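Local coordinates for protein member of DUF4221 family (Bacteroides vulgatus, PDB 3S9J) that is of unknown function but folds as a six-bladed beta-propeller of the DUF4221 family, at residues 26-40 / 325-337. Sequence-based numbering, arbitrary orientation.
Sequences YLSKSMFQFEENGKE and KYFYKMSFVGREG. With FMT (formic acid), chain K.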
loop_
_atom_site.group_PDB
_atom_site.type_symbol
_atom_site.label_atom_id
_atom_site.label_comp_id
_atom_site.label_asym_id
_atom_site.label_seq_id
_atom_site.Cartn_x
_atom_site.Cartn_y
_atom_site.Cartn_z
ATOM N N TYR A 26 8.517 -12.207 9.901
ATOM C CA TYR A 26 7.692 -11.158 10.552
ATOM C C TYR A 26 7.265 -10.045 9.606
ATOM O O TYR A 26 6.360 -9.284 9.912
ATOM C CB TYR A 26 8.376 -10.539 11.781
ATOM C CG TYR A 26 9.557 -9.640 11.434
ATOM C CD1 TYR A 26 9.398 -8.283 11.187
ATOM C CD2 TYR A 26 10.811 -10.179 11.299
ATOM C CE1 TYR A 26 10.471 -7.471 10.816
ATOM C CE2 TYR A 26 11.904 -9.364 10.955
ATOM C CZ TYR A 26 11.708 -8.021 10.727
ATOM O OH TYR A 26 12.783 -7.257 10.368
ATOM N N LEU A 27 7.941 -9.928 8.474
ATOM C CA LEU A 27 7.654 -8.892 7.475
ATOM C C LEU A 27 6.869 -9.459 6.312
ATOM O O LEU A 27 7.263 -10.476 5.735
ATOM C CB LEU A 27 8.949 -8.321 6.904
ATOM C CG LEU A 27 8.778 -7.297 5.774
ATOM C CD1 LEU A 27 8.088 -6.069 6.322
ATOM C CD2 LEU A 27 10.133 -6.939 5.183
ATOM N N SER A 28 5.775 -8.774 5.966
ATOM C CA SER A 28 5.061 -8.985 4.734
ATOM C C SER A 28 4.864 -7.667 4.021
ATOM O O SER A 28 4.568 -6.667 4.672
ATOM C CB SER A 28 3.668 -9.556 5.004
ATOM O OG SER A 28 2.966 -9.688 3.738
ATOM N N LYS A 29 5.005 -7.683 2.694
ATOM C CA LYS A 29 4.720 -6.508 1.862
ATOM C C LYS A 29 3.319 -6.531 1.271
ATOM O O LYS A 29 2.961 -5.618 0.532
ATOM C CB LYS A 29 5.746 -6.365 0.733
ATOM C CG LYS A 29 7.160 -6.078 1.266
ATOM C CD LYS A 29 8.124 -5.764 0.127
ATOM C CE LYS A 29 9.502 -5.371 0.602
ATOM N NZ LYS A 29 10.443 -5.241 -0.607
ATOM N N SER A 30 2.526 -7.539 1.616
ATOM C CA SER A 30 1.165 -7.656 1.097
ATOM C C SER A 30 0.278 -8.287 2.186
ATOM O O SER A 30 -0.012 -9.506 2.182
ATOM C CB SER A 30 1.171 -8.468 -0.175
ATOM O OG SER A 30 -0.122 -8.449 -0.808
HETATM N N MSE A 31 -0.114 -7.439 3.132
HETATM C CA MSE A 31 -0.927 -7.870 4.269
HETATM C C MSE A 31 -2.163 -6.992 4.333
HETATM O O MSE A 31 -2.071 -5.779 4.300
HETATM C CB MSE A 31 -0.185 -7.813 5.626
HETATM C CG MSE A 31 0.691 -6.696 5.852
HETATM SE SE MSE A 31 0.868 -6.613 7.859
HETATM C CE MSE A 31 -0.408 -5.101 7.998
ATOM N N PHE A 32 -3.319 -7.639 4.370
ATOM C CA PHE A 32 -4.597 -6.945 4.342
ATOM C C PHE A 32 -5.570 -7.552 5.326
ATOM O O PHE A 32 -5.707 -8.765 5.407
ATOM C CB PHE A 32 -5.228 -7.077 2.969
ATOM C CG PHE A 32 -4.409 -6.464 1.840
ATOM C CD1 PHE A 32 -4.245 -5.101 1.763
ATOM C CD2 PHE A 32 -3.797 -7.275 0.884
ATOM C CE1 PHE A 32 -3.495 -4.538 0.727
ATOM C CE2 PHE A 32 -3.086 -6.736 -0.167
ATOM C CZ PHE A 32 -2.917 -5.340 -0.242
ATOM N N GLN A 33 -6.299 -6.702 6.026
ATOM C CA GLN A 33 -7.376 -7.153 6.898
ATOM C C GLN A 33 -8.597 -7.497 6.032
ATOM O O GLN A 33 -8.894 -6.820 5.035
ATOM C CB GLN A 33 -7.694 -6.066 7.937
ATOM C CG GLN A 33 -8.712 -6.434 8.998
ATOM C CD GLN A 33 -10.155 -6.065 8.635
ATOM O OE1 GLN A 33 -10.451 -5.754 7.483
ATOM N NE2 GLN A 33 -11.054 -6.102 9.634
ATOM N N PHE A 34 -9.318 -8.535 6.459
ATOM C CA PHE A 34 -10.560 -8.941 5.820
ATOM C C PHE A 34 -11.480 -9.636 6.825
ATOM O O PHE A 34 -11.038 -10.060 7.884
ATOM C CB PHE A 34 -10.296 -9.834 4.608
ATOM C CG PHE A 34 -9.799 -11.210 4.940
ATOM C CD1 PHE A 34 -8.469 -11.432 5.194
ATOM C CD2 PHE A 34 -10.662 -12.295 4.954
ATOM C CE1 PHE A 34 -7.996 -12.686 5.507
ATOM C CE2 PHE A 34 -10.212 -13.560 5.251
ATOM C CZ PHE A 34 -8.852 -13.775 5.516
ATOM N N GLU A 35 -12.759 -9.682 6.470
ATOM C CA GLU A 35 -13.768 -10.403 7.225
ATOM C C GLU A 35 -14.188 -11.652 6.498
ATOM O O GLU A 35 -14.316 -11.640 5.284
ATOM C CB GLU A 35 -14.981 -9.511 7.438
ATOM C CG GLU A 35 -14.688 -8.228 8.242
ATOM C CD GLU A 35 -15.429 -8.114 9.534
ATOM O OE1 GLU A 35 -16.200 -9.035 9.877
ATOM O OE2 GLU A 35 -15.266 -7.089 10.227
ATOM N N GLU A 36 -14.389 -12.728 7.262
ATOM C CA GLU A 36 -14.879 -13.982 6.744
ATOM C C GLU A 36 -15.588 -14.744 7.863
ATOM O O GLU A 36 -15.114 -14.798 8.996
ATOM C CB GLU A 36 -13.748 -14.822 6.173
ATOM C CG GLU A 36 -14.230 -16.040 5.373
ATOM C CD GLU A 36 -13.131 -16.823 4.666
ATOM O OE1 GLU A 36 -12.018 -16.282 4.488
ATOM O OE2 GLU A 36 -13.375 -18.005 4.285
ATOM N N ASN A 37 -16.745 -15.306 7.539
ATOM C CA ASN A 37 -17.512 -16.116 8.477
ATOM C C ASN A 37 -17.782 -15.392 9.799
ATOM O O ASN A 37 -17.756 -16.010 10.850
ATOM C CB ASN A 37 -16.778 -17.432 8.755
ATOM C CG ASN A 37 -16.561 -18.270 7.496
ATOM O OD1 ASN A 37 -17.403 -18.294 6.598
ATOM N ND2 ASN A 37 -15.422 -18.959 7.437
ATOM N N GLY A 38 -17.991 -14.080 9.751
ATOM C CA GLY A 38 -18.325 -13.308 10.958
ATOM C C GLY A 38 -17.162 -12.860 11.831
ATOM O O GLY A 38 -17.399 -12.303 12.896
ATOM N N LYS A 39 -15.921 -13.124 11.385
ATOM C CA LYS A 39 -14.713 -12.766 12.141
ATOM C C LYS A 39 -13.735 -11.983 11.257
ATOM O O LYS A 39 -13.794 -12.048 10.029
ATOM C CB LYS A 39 -14.016 -14.034 12.666
ATOM C CG LYS A 39 -14.545 -14.566 14.007
ATOM C CD LYS A 39 -13.958 -15.948 14.362
ATOM C CE LYS A 39 -12.420 -16.027 14.224
ATOM N NZ LYS A 39 -11.653 -15.707 15.476
ATOM N N GLU A 40 -12.826 -11.231 11.884
ATOM C CA GLU A 40 -11.811 -10.529 11.122
ATOM C C GLU A 40 -10.469 -11.274 11.199
ATOM O O GLU A 40 -10.063 -11.815 12.243
ATOM C CB GLU A 40 -11.623 -9.056 11.528
ATOM C CG GLU A 40 -11.391 -8.844 13.001
ATOM C CD GLU A 40 -10.948 -7.431 13.379
ATOM O OE1 GLU A 40 -10.662 -6.586 12.497
ATOM O OE2 GLU A 40 -10.890 -7.175 14.592
ATOM N N LYS A 325 10.389 2.905 16.732
ATOM C CA LYS A 325 9.330 2.232 17.483
ATOM C C LYS A 325 8.357 1.476 16.595
ATOM O O LYS A 325 8.048 0.310 16.887
ATOM C CB LYS A 325 8.554 3.248 18.325
ATOM C CG LYS A 325 7.541 2.584 19.269
ATOM C CD LYS A 325 6.991 3.539 20.339
ATOM C CE LYS A 325 6.087 2.733 21.306
ATOM N NZ LYS A 325 5.455 3.602 22.312
ATOM N N TYR A 326 7.879 2.111 15.531
ATOM C CA TYR A 326 6.887 1.514 14.667
ATOM C C TYR A 326 7.447 1.115 13.315
ATOM O O TYR A 326 8.427 1.694 12.822
ATOM C CB TYR A 326 5.725 2.501 14.443
ATOM C CG TYR A 326 5.075 2.890 15.725
ATOM C CD1 TYR A 326 4.144 2.051 16.336
ATOM C CD2 TYR A 326 5.386 4.090 16.353
ATOM C CE1 TYR A 326 3.552 2.395 17.542
ATOM C CE2 TYR A 326 4.794 4.440 17.559
ATOM C CZ TYR A 326 3.888 3.592 18.139
ATOM O OH TYR A 326 3.326 3.904 19.340
ATOM N N PHE A 327 6.809 0.118 12.705
ATOM C CA PHE A 327 7.087 -0.281 11.346
ATOM C C PHE A 327 5.794 0.026 10.579
ATOM O O PHE A 327 4.913 -0.844 10.416
ATOM C CB PHE A 327 7.488 -1.763 11.262
ATOM C CG PHE A 327 8.069 -2.130 9.939
ATOM C CD1 PHE A 327 9.440 -1.993 9.707
ATOM C CD2 PHE A 327 7.263 -2.509 8.885
ATOM C CE1 PHE A 327 9.989 -2.292 8.444
ATOM C CE2 PHE A 327 7.819 -2.800 7.647
ATOM C CZ PHE A 327 9.167 -2.679 7.432
ATOM N N TYR A 328 5.634 1.297 10.186
ATOM C CA TYR A 328 4.341 1.750 9.675
ATOM C C TYR A 328 4.022 1.223 8.284
ATOM O O TYR A 328 2.868 1.331 7.861
ATOM C CB TYR A 328 4.201 3.280 9.739
ATOM C CG TYR A 328 5.241 4.058 8.972
ATOM C CD1 TYR A 328 5.135 4.197 7.583
ATOM C CD2 TYR A 328 6.309 4.648 9.605
ATOM C CE1 TYR A 328 6.089 4.894 6.847
ATOM C CE2 TYR A 328 7.262 5.391 8.878
ATOM C CZ TYR A 328 7.155 5.508 7.515
ATOM O OH TYR A 328 8.079 6.186 6.769
ATOM N N LYS A 329 4.995 0.649 7.598
ATOM C CA LYS A 329 4.744 -0.042 6.351
ATOM C C LYS A 329 4.051 -1.408 6.532
ATOM O O LYS A 329 3.769 -2.094 5.541
ATOM C CB LYS A 329 6.017 -0.152 5.511
ATOM C CG LYS A 329 6.516 1.241 5.118
ATOM C CD LYS A 329 7.615 1.204 4.091
ATOM C CE LYS A 329 8.097 2.597 3.765
ATOM N NZ LYS A 329 9.211 2.629 2.744
HETATM N N MSE A 330 3.754 -1.751 7.790
HETATM C CA MSE A 330 2.806 -2.814 8.134
HETATM C C MSE A 330 1.705 -2.241 9.024
HETATM O O MSE A 330 1.795 -2.260 10.269
HETATM C CB MSE A 330 3.502 -3.980 8.814
HETATM C CG MSE A 330 4.225 -4.912 7.846
HETATM SE SE MSE A 330 4.683 -6.622 8.642
HETATM C CE MSE A 330 6.000 -6.003 9.951
ATOM N N SER A 331 0.713 -1.643 8.377
ATOM C CA SER A 331 -0.423 -1.030 9.057
ATOM C C SER A 331 -1.709 -1.580 8.431
ATOM O O SER A 331 -1.714 -1.935 7.251
ATOM C CB SER A 331 -0.385 0.506 8.934
ATOM O OG SER A 331 0.706 1.032 9.665
ATOM N N PHE A 332 -2.766 -1.664 9.229
ATOM C CA PHE A 332 -4.084 -2.046 8.726
ATOM C C PHE A 332 -5.183 -1.506 9.608
ATOM O O PHE A 332 -4.977 -1.199 10.790
ATOM C CB PHE A 332 -4.222 -3.562 8.606
ATOM C CG PHE A 332 -4.346 -4.303 9.927
ATOM C CD1 PHE A 332 -3.203 -4.774 10.585
ATOM C CD2 PHE A 332 -5.587 -4.588 10.489
ATOM C CE1 PHE A 332 -3.289 -5.466 11.776
ATOM C CE2 PHE A 332 -5.686 -5.290 11.710
ATOM C CZ PHE A 332 -4.532 -5.739 12.348
ATOM N N VAL A 333 -6.364 -1.359 9.029
ATOM C CA VAL A 333 -7.531 -0.951 9.824
ATOM C C VAL A 333 -8.315 -2.209 10.177
ATOM O O VAL A 333 -8.677 -2.990 9.289
ATOM C CB VAL A 333 -8.439 -0.003 9.052
ATOM C CG1 VAL A 333 -9.723 0.353 9.904
ATOM C CG2 VAL A 333 -7.672 1.273 8.656
ATOM N N GLY A 334 -8.548 -2.410 11.470
ATOM C CA GLY A 334 -9.385 -3.480 11.993
ATOM C C GLY A 334 -10.661 -2.933 12.589
ATOM O O GLY A 334 -10.865 -1.722 12.636
ATOM N N ARG A 335 -11.519 -3.825 13.069
ATOM C CA ARG A 335 -12.762 -3.389 13.743
ATOM C C ARG A 335 -12.529 -2.356 14.835
ATOM O O ARG A 335 -13.298 -1.405 14.945
ATOM C CB ARG A 335 -13.488 -4.591 14.333
ATOM C CG ARG A 335 -14.061 -5.540 13.300
ATOM C CD ARG A 335 -14.559 -6.814 14.008
ATOM N NE ARG A 335 -15.204 -7.724 13.080
ATOM C CZ ARG A 335 -15.868 -8.829 13.427
ATOM N NH1 ARG A 335 -15.983 -9.201 14.693
ATOM N NH2 ARG A 335 -16.433 -9.559 12.490
ATOM N N GLU A 336 -11.479 -2.532 15.643
ATOM C CA GLU A 336 -11.238 -1.694 16.812
ATOM C C GLU A 336 -10.493 -0.395 16.542
ATOM O O GLU A 336 -10.500 0.532 17.387
ATOM C CB GLU A 336 -10.478 -2.482 17.875
ATOM C CG GLU A 336 -11.275 -3.633 18.508
ATOM C CD GLU A 336 -12.582 -3.186 19.153
ATOM O OE1 GLU A 336 -12.654 -2.075 19.722
ATOM O OE2 GLU A 336 -13.554 -3.951 19.069
ATOM N N GLY A 337 -9.812 -0.332 15.404
ATOM C CA GLY A 337 -9.075 0.878 15.046
ATOM C C GLY A 337 -7.962 0.679 14.038
ATOM O O GLY A 337 -7.953 -0.299 13.280
HETATM C C FMT K . 12.447 -3.885 11.029
HETATM O O1 FMT K . 12.843 -2.686 11.102
HETATM O O2 FMT K . 12.649 -4.625 10.055
HETATM O O HOH W 1 3.259 -4.310 4.151
HETATM O O HOH W 2 -3.054 -3.331 5.213
HETATM O O HOH W 3 -9.687 -2.579 6.819
HETATM O O HOH W 4 -17.338 -11.529 15.845
HETATM O O HOH W 5 -9.831 -4.958 15.537
#
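Arg335 reaches across to Glu35 and Gly38 where two neighbouring blades of the six-bladed beta-propeller meet. Strands 31-36 and 331-334, the first of their blades' meanders, run nearly parallel, 9° apart, near the propeller axis. The Arg335 chain, with CG anti to the carbonyl carbon (chi1 -68°), extends from CG to NE and carries the guanidinium past Glu40 to Glu35. It meets the carboxylate side-on, the two planes 33° apart. In this salt bridge Arg335 NE donates to Glu35 OE2 at 2.9 Å and Arg335 NH2 to Glu35 OE1 at 2.7 Å, both nearly straight. Tyr275 OH also bonds Glu35 OE2. Arg335 NH2 also bonds Gly38 O from above the carbonyl plane. A leucine in place of Arg335 would probably leave the Glu35 carboxylate without its opposite charge and Gly38 O without this donor. Glu40 OE1 accepts from Arg335 N on its syn side, tilted out of the carboxylate plane, and from Gln33 NE2 through its anti lone pair. Lys274 NZ bonds Gln33 OE1. The Gln33 and Phe332 side chains cross at about a right angle, Gln33 CB 3.6 Å from Phe332 CD2. Farther along, the meeting side chains are apolar. Selenomethionines Met31 and Met330 likewise cross, Met31 SE 3.8 Å from Met330 CG. Water 2 probably links Met31 O and Ser331 O, though other acceptors compete. Leu27 CD1 touches the Phe327 ring obliquely, 3.5 Å from CE2.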